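Beta-mannosidase (Trichoderma harzianum, PDB 4CVU) is a family 2 glycoside hydrolase that probably removes terminal beta-linked mannose from the non-reducing ends of oligosaccharides. Local coordinates at residues A[107-112]-A[116-121]. Sequence-based numbering, arbitrary orientation.
With NAG (2-acetamido-2-deoxy-beta-D-glucopyranose), chain C; NAG (2-acetamido-2-deoxy-beta-D-glucopyranose), chain B.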
ATOM      1  N   LEU A 107      -3.940 -39.400  19.230  1.00 52.20           N
ATOM      2  CA  LEU A 107      -3.943 -38.109  18.537  1.00 51.82           C
ATOM      3  C   LEU A 107      -5.103 -38.133  17.559  1.00 50.51           C
ATOM      4  O   LEU A 107      -5.228 -39.059  16.755  1.00 49.17           O
ATOM      5  CB  LEU A 107      -2.635 -37.886  17.772  1.00 50.93           C
ATOM      6  CG  LEU A 107      -1.337 -37.948  18.573  1.00 51.77           C
ATOM      7  CD1 LEU A 107      -0.132 -37.757  17.667  1.00 51.77           C
ATOM      8  CD2 LEU A 107      -1.347 -36.911  19.673  1.00 51.72           C
ATOM      9  N   VAL A 108      -5.949 -37.116  17.621  1.00 51.18           N
ATOM     10  CA  VAL A 108      -7.032 -36.977  16.652  1.00 50.50           C
ATOM     11  C   VAL A 108      -6.880 -35.646  15.928  1.00 47.28           C
ATOM     12  O   VAL A 108      -6.900 -34.598  16.557  1.00 45.30           O
ATOM     13  CB  VAL A 108      -8.424 -37.076  17.306  1.00 50.72           C
ATOM     14  CG1 VAL A 108      -9.510 -37.010  16.242  1.00 49.96           C
ATOM     15  CG2 VAL A 108      -8.561 -38.389  18.090  1.00 52.71           C
ATOM     16  N   PHE A 109      -6.740 -35.723  14.607  1.00 45.11           N
ATOM     17  CA  PHE A 109      -6.523 -34.548  13.748  1.00 45.41           C
ATOM     18  C   PHE A 109      -7.664 -34.414  12.758  1.00 43.40           C
ATOM     19  O   PHE A 109      -7.848 -35.268  11.888  1.00 43.59           O
ATOM     20  CB  PHE A 109      -5.214 -34.684  12.965  1.00 45.13           C
ATOM     21  CG  PHE A 109      -3.975 -34.708  13.824  1.00 45.25           C
ATOM     22  CD1 PHE A 109      -3.564 -33.568  14.500  1.00 45.22           C
ATOM     23  CD2 PHE A 109      -3.195 -35.854  13.916  1.00 46.09           C
ATOM     24  CE1 PHE A 109      -2.420 -33.554  15.268  1.00 45.06           C
ATOM     25  CE2 PHE A 109      -2.038 -35.857  14.688  1.00 46.14           C
ATOM     26  CZ  PHE A 109      -1.658 -34.714  15.374  1.00 47.29           C
ATOM     27  N   ASP A 110      -8.455 -33.362  12.894  1.00 43.93           N
ATOM     28  CA  ASP A 110      -9.571 -33.165  11.974  1.00 43.38           C
ATOM     29  C   ASP A 110      -9.102 -32.646  10.592  1.00 44.49           C
ATOM     30  O   ASP A 110      -9.851 -32.750   9.593  1.00 42.71           O
ATOM     31  CB  ASP A 110     -10.631 -32.241  12.569  1.00 44.35           C
ATOM     32  CG  ASP A 110     -11.351 -32.859  13.748  1.00 44.85           C
ATOM     33  OD1 ASP A 110     -11.074 -34.021  14.133  1.00 45.74           O
ATOM     34  OD2 ASP A 110     -12.184 -32.164  14.325  1.00 47.06           O
ATOM     35  N   GLY A 111      -7.866 -32.145  10.517  1.00 42.03           N
ATOM     36  CA  GLY A 111      -7.305 -31.790   9.213  1.00 41.93           C
ATOM     37  C   GLY A 111      -5.857 -31.343   9.259  1.00 42.13           C
ATOM     38  O   GLY A 111      -5.495 -30.455  10.045  1.00 42.36           O
ATOM     39  N   LEU A 112      -5.025 -31.975   8.430  1.00 40.38           N
ATOM     40  CA  LEU A 112      -3.637 -31.602   8.292  1.00 41.97           C
ATOM     41  C   LEU A 112      -3.367 -31.399   6.806  1.00 42.20           C
ATOM     42  O   LEU A 112      -3.746 -32.215   5.988  1.00 41.34           O
ATOM     43  CB  LEU A 112      -2.710 -32.675   8.856  1.00 42.91           C
ATOM     44  CG  LEU A 112      -2.893 -33.026  10.334  1.00 43.74           C
ATOM     45  CD1 LEU A 112      -2.171 -34.321  10.598  1.00 42.41           C
ATOM     46  CD2 LEU A 112      -2.397 -31.908  11.262  1.00 43.58           C
ATOM     47  N   ALA A 116       2.579 -34.752   5.733  1.00 43.15           N
ATOM     48  CA  ALA A 116       3.152 -34.431   7.038  1.00 44.42           C
ATOM     49  C   ALA A 116       3.828 -35.675   7.659  1.00 46.17           C
ATOM     50  O   ALA A 116       3.577 -36.815   7.279  1.00 45.46           O
ATOM     51  CB  ALA A 116       2.075 -33.902   7.958  1.00 44.21           C
ATOM     52  N   THR A 117       4.707 -35.418   8.606  1.00 46.16           N
ATOM     53  CA  THR A 117       5.326 -36.480   9.375  1.00 48.72           C
ATOM     54  C   THR A 117       5.043 -36.140  10.837  1.00 48.98           C
ATOM     55  O   THR A 117       5.541 -35.142  11.346  1.00 48.01           O
ATOM     56  CB  THR A 117       6.840 -36.557   9.093  1.00 48.37           C
ATOM     57  OG1 THR A 117       7.053 -36.809   7.701  1.00 46.18           O
ATOM     58  CG2 THR A 117       7.513 -37.667   9.915  1.00 51.40           C
ATOM     59  N   VAL A 118       4.216 -36.950  11.489  1.00 47.71           N
ATOM     60  CA  VAL A 118       3.823 -36.692  12.868  1.00 49.05           C
ATOM     61  C   VAL A 118       4.761 -37.459  13.802  1.00 50.39           C
ATOM     62  O   VAL A 118       4.991 -38.659  13.595  1.00 51.98           O
ATOM     63  CB  VAL A 118       2.367 -37.141  13.115  1.00 48.99           C
ATOM     64  CG1 VAL A 118       1.925 -36.778  14.527  1.00 49.61           C
ATOM     65  CG2 VAL A 118       1.423 -36.528  12.085  1.00 49.05           C
ATOM     66  N   LYS A 119       5.292 -36.766  14.811  1.00 50.18           N
ATOM     67  CA  LYS A 119       6.169 -37.354  15.811  1.00 53.95           C
ATOM     68  C   LYS A 119       5.689 -37.052  17.214  1.00 55.92           C
ATOM     69  O   LYS A 119       5.286 -35.936  17.516  1.00 54.91           O
ATOM     70  CB  LYS A 119       7.603 -36.841  15.695  1.00 55.10           C
ATOM     71  CG  LYS A 119       8.384 -37.391  14.527  1.00 56.33           C
ATOM     72  CD  LYS A 119       9.859 -37.047  14.670  1.00 60.21           C
ATOM     73  CE  LYS A 119      10.580 -37.166  13.338  1.00 62.43           C
ATOM     74  NZ  LYS A 119      12.053 -37.337  13.495  1.00 66.17           N
ATOM     75  N   PHE A 120       5.773 -38.052  18.083  1.00 55.32           N
ATOM     76  CA  PHE A 120       5.364 -37.913  19.466  1.00 56.39           C
ATOM     77  C   PHE A 120       6.474 -38.529  20.326  1.00 59.83           C
ATOM     78  O   PHE A 120       6.805 -39.719  20.191  1.00 58.60           O
ATOM     79  CB  PHE A 120       4.005 -38.595  19.701  1.00 55.32           C
ATOM     80  CG  PHE A 120       3.364 -38.236  21.013  1.00 55.70           C
ATOM     81  CD1 PHE A 120       2.694 -37.040  21.167  1.00 54.21           C
ATOM     82  CD2 PHE A 120       3.445 -39.083  22.097  1.00 57.63           C
ATOM     83  CE1 PHE A 120       2.095 -36.703  22.365  1.00 56.22           C
ATOM     84  CE2 PHE A 120       2.853 -38.748  23.306  1.00 58.06           C
ATOM     85  CZ  PHE A 120       2.175 -37.566  23.442  1.00 57.28           C
ATOM     86  N   CYS A 121       7.047 -37.699  21.190  1.00 62.05           N
ATOM     87  CA  CYS A 121       8.282 -38.021  21.908  1.00 65.41           C
ATOM     88  C   CYS A 121       9.325 -38.596  20.949  1.00 66.15           C
ATOM     89  O   CYS A 121       9.870 -39.670  21.185  1.00 68.70           O
ATOM     90  CB  CYS A 121       8.002 -38.994  23.057  1.00 69.92           C
ATOM     91  SG  CYS A 121       9.376 -39.063  24.240  1.00 76.73           S
TER
HETATM   92  C1  NAG C   1       9.545 -32.588   4.532  1.00 43.62           C
HETATM   93  C2  NAG C   1      10.632 -33.487   5.174  1.00 42.96           C
HETATM   94  C3  NAG C   1      10.500 -34.919   4.676  1.00 46.56           C
HETATM   95  C4  NAG C   1       9.067 -35.436   4.781  1.00 46.25           C
HETATM   96  C5  NAG C   1       8.046 -34.411   4.225  1.00 45.64           C
HETATM   97  C6  NAG C   1       6.584 -34.832   4.494  1.00 43.96           C
HETATM   98  C7  NAG C   1      12.674 -32.329   5.787  1.00 41.57           C
HETATM   99  C8  NAG C   1      14.043 -31.839   5.418  1.00 44.89           C
HETATM  100  N2  NAG C   1      11.972 -32.993   4.873  1.00 42.27           N
HETATM  101  O3  NAG C   1      11.379 -35.734   5.438  1.00 49.49           O
HETATM  102  O4  NAG C   1       8.983 -36.640   4.031  1.00 47.98           O
HETATM  103  O5  NAG C   1       8.261 -33.127   4.783  1.00 43.90           O
HETATM  104  O6  NAG C   1       6.238 -34.709   5.863  1.00 41.16           O
HETATM  105  O7  NAG C   1      12.241 -32.104   6.896  1.00 40.84           O
HETATM  106  C1  NAG B   2       8.545 -37.749   4.858  1.00 49.12           C
HETATM  107  C2  NAG B   2       8.000 -38.878   3.985  1.00 48.77           C
HETATM  108  C3  NAG B   2       7.558 -40.078   4.835  1.00 48.06           C
HETATM  109  C4  NAG B   2       8.629 -40.470   5.838  1.00 50.32           C
HETATM  110  C5  NAG B   2       9.086 -39.227   6.621  1.00 51.37           C
HETATM  111  C6  NAG B   2      10.190 -39.561   7.614  1.00 51.72           C
HETATM  112  C7  NAG B   2       6.830 -38.129   1.939  1.00 44.44           C
HETATM  113  C8  NAG B   2       8.062 -38.173   1.133  1.00 44.11           C
HETATM  114  N2  NAG B   2       6.861 -38.436   3.216  1.00 44.17           N
HETATM  115  O3  NAG B   2       7.197 -41.160   4.008  1.00 48.02           O
HETATM  116  O4  NAG B   2       8.049 -41.419   6.715  1.00 53.53           O
HETATM  117  O5  NAG B   2       9.578 -38.258   5.710  1.00 48.35           O
HETATM  118  O6  NAG B   2      11.295 -39.921   6.831  1.00 54.59           O
HETATM  119  O7  NAG B   2       5.771 -37.758   1.403  1.00 48.33           O
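V118 meets L107, F109 and L112 in an entirely apolar contact between strand 116-120 and the end of strand 103-109 with the turn after it. With chi1 at -176°, its CG1 stands anti to the backbone N and faces L107 and F109, while CG2 is turned toward L112. CG1 lies 3.9 Å from CD1 of L107. It approaches the F109 ring obliquely, 4.1 Å from CE2; CG2 reaches CD1 of L112 more loosely, at 4.5 Å. Valine suits this place because its two methyls serve different partners. L107 forks one carbon further out, and its CD2 comes obliquely to F120, 4.3 Å from CD1 of that ring. Both phenylalanines offer a methyl broad apolar surface in this buried setting.

On the other face of strand 116-120, T117 suits the attached glycan with both branches: OG1 donates a hydrogen bond to O6 of the chain C NAG (2.9 Å), and CG2 packs near C5 and C6 of the chain B NAG. A valine here would probably leave that O6 without its hydroxyl donor and hold the sugar less firmly.

The strands belong to facing sheets of the galactose-binding-like beta sandwich: 103-109 lies between 215-221 and 135-138, and 116-120 between 152-156 and 123-126, with L152 touching both L107 and V118.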